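Local coordinates for [Ribosomal protein bS18]-alanine N-acetyltransferase (Escherichia coli O157:H7, PDB 5ISV) that probably transfers the acetyl group of acetyl-CoA to the N-terminal alanine of ribosomal protein bS18, as a member of the GNAT acetyltransferase family, at residues Val104-Ala109 / Asp138-Ala143. Residues are numbered along the deposited sequence; the frame is centred on the assembly and turned at random.
Sequences VRASNA and DAIIMA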
loop_
_atom_site.group_PDB
_atom_site.type_symbol
_atom_site.label_atom_id
_atom_site.label_comp_id
_atom_site.label_asym_id
_atom_site.label_seq_id
_atom_site.Cartn_x
_atom_site.Cartn_y
_atom_site.Cartn_z
ATOM N N VAL A 104 3.502 2.607 -8.841
ATOM C CA VAL A 104 4.878 2.730 -8.387
ATOM C C VAL A 104 5.710 3.453 -9.430
ATOM O O VAL A 104 5.574 3.220 -10.629
ATOM C CB VAL A 104 5.462 1.322 -8.014
ATOM C CG1 VAL A 104 5.351 0.336 -9.145
ATOM C CG2 VAL A 104 6.912 1.395 -7.548
ATOM N N ARG A 105 6.556 4.371 -9.001
ATOM C CA ARG A 105 7.549 5.004 -9.858
ATOM C C ARG A 105 8.409 3.975 -10.560
ATOM O O ARG A 105 8.938 3.064 -9.913
ATOM C CB ARG A 105 8.412 5.956 -9.022
ATOM C CG ARG A 105 7.678 7.215 -8.685
ATOM C CD ARG A 105 8.278 7.976 -7.526
ATOM N NE ARG A 105 7.642 9.258 -7.316
ATOM C CZ ARG A 105 7.963 10.389 -7.945
ATOM N NH1 ARG A 105 8.939 10.417 -8.846
ATOM N NH2 ARG A 105 7.290 11.504 -7.677
ATOM N N ALA A 106 8.587 4.109 -11.870
ATOM C CA ALA A 106 9.322 3.109 -12.655
ATOM C C ALA A 106 10.778 2.893 -12.199
ATOM O O ALA A 106 11.348 1.833 -12.426
ATOM C CB ALA A 106 9.296 3.502 -14.112
ATOM N N SER A 107 11.379 3.920 -11.591
ATOM C CA SER A 107 12.778 3.817 -11.162
ATOM C C SER A 107 12.944 2.983 -9.898
ATOM O O SER A 107 14.082 2.649 -9.553
ATOM C CB SER A 107 13.369 5.189 -10.906
ATOM O OG SER A 107 12.627 5.887 -9.925
ATOM N N ASN A 108 11.855 2.645 -9.210
ATOM C CA ASN A 108 11.956 1.849 -7.988
ATOM C C ASN A 108 11.958 0.366 -8.341
ATOM O O ASN A 108 11.008 -0.379 -8.056
ATOM C CB ASN A 108 10.858 2.203 -6.986
ATOM C CG ASN A 108 11.169 1.727 -5.585
ATOM O OD1 ASN A 108 11.960 0.778 -5.367
ATOM N ND2 ASN A 108 10.573 2.390 -4.620
ATOM N N ALA A 109 13.083 -0.066 -8.911
ATOM C CA ALA A 109 13.239 -1.449 -9.356
ATOM C C ALA A 109 13.118 -2.463 -8.207
ATOM O O ALA A 109 12.531 -3.532 -8.378
ATOM C CB ALA A 109 14.563 -1.608 -10.066
ATOM N N ASP A 138 7.847 7.507 -15.508
ATOM C CA ASP A 138 6.650 6.722 -15.672
ATOM C C ASP A 138 6.156 6.184 -14.333
ATOM O O ASP A 138 6.937 5.964 -13.368
ATOM C CB ASP A 138 6.893 5.549 -16.614
ATOM C CG ASP A 138 7.257 5.964 -18.059
ATOM O OD1 ASP A 138 7.212 7.159 -18.446
ATOM O OD2 ASP A 138 7.643 5.044 -18.802
ATOM N N ALA A 139 4.860 5.966 -14.274
ATOM C CA ALA A 139 4.194 5.179 -13.246
ATOM C C ALA A 139 3.901 3.804 -13.800
ATOM O O ALA A 139 3.562 3.654 -14.974
ATOM C CB ALA A 139 2.899 5.845 -12.843
ATOM N N ILE A 140 4.105 2.774 -12.983
ATOM C CA ILE A 140 3.715 1.420 -13.338
ATOM C C ILE A 140 2.515 1.128 -12.491
ATOM O O ILE A 140 2.600 1.240 -11.248
ATOM C CB ILE A 140 4.814 0.360 -13.027
ATOM C CG1 ILE A 140 6.173 0.767 -13.602
ATOM C CG2 ILE A 140 4.382 -1.006 -13.527
ATOM C CD1 ILE A 140 6.204 0.968 -15.089
ATOM N N ILE A 141 1.416 0.736 -13.084
ATOM C CA ILE A 141 0.217 0.313 -12.384
ATOM C C ILE A 141 0.325 -1.197 -12.294
ATOM O O ILE A 141 0.503 -1.885 -13.294
ATOM C CB ILE A 141 -1.080 0.715 -13.126
ATOM C CG1 ILE A 141 -1.241 2.225 -13.094
ATOM C CG2 ILE A 141 -2.297 0.140 -12.424
ATOM C CD1 ILE A 141 -0.025 3.055 -13.376
ATOM N N MET A 142 0.253 -1.709 -11.070
ATOM C CA MET A 142 0.288 -3.148 -10.830
ATOM C C MET A 142 -1.002 -3.643 -10.187
ATOM O O MET A 142 -1.632 -2.928 -9.377
ATOM C CB MET A 142 1.522 -3.514 -9.982
ATOM C CG MET A 142 2.818 -2.884 -10.472
ATOM S SD MET A 142 4.279 -3.496 -9.620
ATOM C CE MET A 142 4.452 -5.074 -10.408
ATOM N N ALA A 143 -1.351 -4.886 -10.509
ATOM C CA ALA A 143 -2.562 -5.533 -9.978
ATOM C C ALA A 143 -2.254 -6.927 -9.400
ATOM O O ALA A 143 -1.512 -7.699 -9.983
ATOM C CB ALA A 143 -3.623 -5.645 -11.090
#
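Val104 lays its CG1 methyl over the flank of Ile140, 3.9 Å from CB of that residue, and the same methyl reaches SD of Met142 at 4.0 Å. Its first torsion (chi1 55°) sets CG1 between the backbone N and the carbonyl carbon, which turns this branch toward the neighbouring strand. The side chain of Met142 also touches Tyr115, the predicted proton donor, while Val104 packs on Ile112; the apolar patch thus lies against helix 109-117. Farther along, the CG1 arm of Ile140 passes alongside Ala106, with CD1 4.1 Å from the CB of Ala106.

Beneath these side chains the strands run antiparallel. Val104 and Ile140 form a hydrogen-bonded pair: Ile140 N gives a nearly straight bond to Val104 O (2.8 Å, 171°), and Val104 N returns one to Ile140 O. Arg105 and Ala139 make the next, non-hydrogen-bonded pair, their side chains on the other face of the sheet, where Arg105 NH1 bonds to Pro131 O and forms a salt bridge to OE1 of Glu137, and the residue makes a cation-pi contact with Phe25. A third bond, Ala106 N to Asp138 O at 2.9 Å, lies just past the last bridge, where the chain enters a type I turn from Arg105 to Asn108. Asn108, predicted to bind acetyl-CoA, then caps helix 109-117 through OD1 to Ala111 N.

This is the strand-to-helix passage of the GNAT fold, with strand 136-145 lying between strands 99-105 and 121-129. The chemistry divides the work: backbone N-H and C=O groups satisfy one another between the end of strand 99-105 and strand 136-145, while Val104, Ile140 and Met142 pack their apolar side chains on the face toward helix 109-117.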